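PDB 2HHC: nodulation fucosyltransferase NodZ from Bradyrhizobium sp., which belongs to the NodZ family of glycosyltransferases and has the GT-B fold of two Rossmann-like domains. Local coordinates for residues A[201-206]-A[232-236]. Residues are numbered along the deposited sequence; the frame is centred on the assembly and turned at random. Where two conformers were deposited one is given.
Sequences VCMAIR and VSGLF
Phe236, at the C-terminal end of helix 226-235, pushes its ring against helix 192-209, where Ile205, Cys202 and Arg206 receive it. The methyl CG2 of Ile205 sits over the centre of one ring face, 3.6 Å from the centroid and 12° off the normal, a CH-pi contact. With CG2 anti to the backbone N, the other branch of Ile205 (chi1 -65°) runs beside that N, and its end, CD1, reaches CG1 of Val232 at 3.8 Å. Cys202 borders the same ring at its rim: CB lies near the ring plane and SG is 3.8 Å from CE2 of Phe236, a sulfur-aromatic edge contact. The same sulfur touches CD1 of Leu235 at 3.7 Å, roughly at right angles to its approach to Phe236. One turn on, the extended chain of Arg206 crosses the ring at about a right angle, CG meeting the edge at CE1 of Phe236 (3.8 Å). Its guanidinium is tilted 37° from the ring, and Arg206 NH2 donates to a water at 2.9 Å that donates to O of Leu235, a bridge on the exposed side of the contact. Deeper in, Val201 and Ile205 pack on Phe283, Ile281, Val174 and Val176 of the central strands. Helices 192-209 and 226-235 belong to consecutive beta-alpha-beta crossovers and form part of one helical layer on the mainly parallel sheet of a Rossmann-like domain, as in GT-B enzymes.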
loop_
_atom_site.group_PDB
_atom_site.type_symbol
_atom_site.label_atom_id
_atom_site.label_comp_id
_atom_site.label_asym_id
_atom_site.label_seq_id
_atom_site.Cartn_x
_atom_site.Cartn_y
_atom_site.Cartn_z
ATOM N N VAL A 201 -15.512 13.160 10.164
ATOM C CA VAL A 201 -14.186 13.636 9.948
ATOM C C VAL A 201 -13.866 14.846 10.795
ATOM O O VAL A 201 -12.794 14.955 11.355
ATOM C CB VAL A 201 -13.948 13.986 8.439
ATOM C CG1 VAL A 201 -12.641 14.705 8.238
ATOM C CG2 VAL A 201 -14.001 12.676 7.579
ATOM N N CYS A 202 -14.818 15.764 10.884
ATOM C CA CYS A 202 -14.609 16.910 11.742
ATOM C C CYS A 202 -14.457 16.520 13.197
ATOM O O CYS A 202 -13.608 17.105 13.871
ATOM C CB CYS A 202 -15.698 17.968 11.595
ATOM S SG CYS A 202 -15.732 18.749 9.942
ATOM N N MET A 203 -15.295 15.604 13.678
ATOM C CA MET A 203 -15.172 15.102 15.051
ATOM C C MET A 203 -13.796 14.481 15.305
ATOM O O MET A 203 -13.201 14.686 16.371
ATOM C CB MET A 203 -16.198 13.978 15.324
ATOM C CG MET A 203 -17.650 14.234 14.962
ATOM S SD MET A 203 -18.630 12.847 15.577
ATOM C CE MET A 203 -19.425 12.078 14.204
ATOM N N ALA A 204 -13.297 13.703 14.347
ATOM C CA ALA A 204 -11.971 13.089 14.468
ATOM C C ALA A 204 -10.897 14.160 14.534
ATOM O O ALA A 204 -9.963 14.047 15.335
ATOM C CB ALA A 204 -11.702 12.136 13.322
ATOM N N ILE A 205 -10.992 15.191 13.682
ATOM C CA ILE A 205 -10.001 16.261 13.706
ATOM C C ILE A 205 -10.019 17.019 15.029
ATOM O O ILE A 205 -8.976 17.297 15.597
ATOM C CB ILE A 205 -10.145 17.188 12.470
ATOM C CG1 ILE A 205 -9.824 16.434 11.163
ATOM C CG2 ILE A 205 -9.221 18.404 12.574
ATOM C CD1 ILE A 205 -10.222 17.203 9.938
ATOM N N ARG A 206 -11.209 17.330 15.541
ATOM C CA ARG A 206 -11.329 17.997 16.840
ATOM C C ARG A 206 -10.652 17.149 17.943
ATOM O O ARG A 206 -9.930 17.699 18.799
ATOM C CB ARG A 206 -12.799 18.314 17.152
ATOM C CG ARG A 206 -13.357 19.344 16.181
ATOM C CD ARG A 206 -14.819 19.704 16.347
ATOM N NE ARG A 206 -15.182 20.660 15.280
ATOM C CZ ARG A 206 -16.176 20.553 14.409
ATOM N NH1 ARG A 206 -17.094 19.585 14.511
ATOM N NH2 ARG A 206 -16.295 21.482 13.465
ATOM N N VAL A 232 -13.104 20.934 4.655
ATOM C CA VAL A 232 -12.223 20.761 5.807
ATOM C C VAL A 232 -11.288 21.964 5.945
ATOM O O VAL A 232 -11.099 22.516 7.050
ATOM C CB VAL A 232 -11.435 19.457 5.732
ATOM C CG1 VAL A 232 -10.384 19.415 6.859
ATOM C CG2 VAL A 232 -12.374 18.264 5.773
ATOM N N SER A 233 -10.811 22.499 4.829
ATOM C CA SER A 233 -9.940 23.672 4.879
ATOM C C SER A 233 -10.656 24.871 5.435
ATOM O O SER A 233 -10.054 25.781 6.034
ATOM C CB SER A 233 -9.380 23.982 3.478
ATOM O OG SER A 233 -8.585 22.881 3.026
ATOM N N GLY A 234 -11.976 24.997 5.189
ATOM C CA GLY A 234 -12.747 26.130 5.666
ATOM C C GLY A 234 -13.253 25.990 7.094
ATOM O O GLY A 234 -13.747 26.938 7.641
ATOM N N LEU A 235 -13.052 24.773 7.657
ATOM C CA LEU A 235 -13.540 24.443 9.012
ATOM C C LEU A 235 -12.451 24.417 10.085
ATOM O O LEU A 235 -12.794 24.468 11.302
ATOM C CB LEU A 235 -14.281 23.084 9.004
ATOM C CG LEU A 235 -15.680 23.211 8.368
ATOM C CD1 LEU A 235 -16.225 21.879 7.947
ATOM C CD2 LEU A 235 -16.639 23.860 9.288
ATOM N N PHE A 236 -11.176 24.396 9.684
ATOM C CA PHE A 236 -10.038 24.304 10.623
ATOM C C PHE A 236 -8.959 25.189 10.131
ATOM O O PHE A 236 -8.831 25.381 8.917
ATOM C CB PHE A 236 -9.533 22.869 10.743
ATOM C CG PHE A 236 -10.550 21.932 11.303
ATOM C CD1 PHE A 236 -10.731 21.799 12.676
ATOM C CD2 PHE A 236 -11.395 21.226 10.456
ATOM C CE1 PHE A 236 -11.680 20.951 13.161
ATOM C CE2 PHE A 236 -12.392 20.374 10.950
ATOM C CZ PHE A 236 -12.532 20.232 12.312
HETATM O O HOH W 1 -15.220 24.103 12.649
#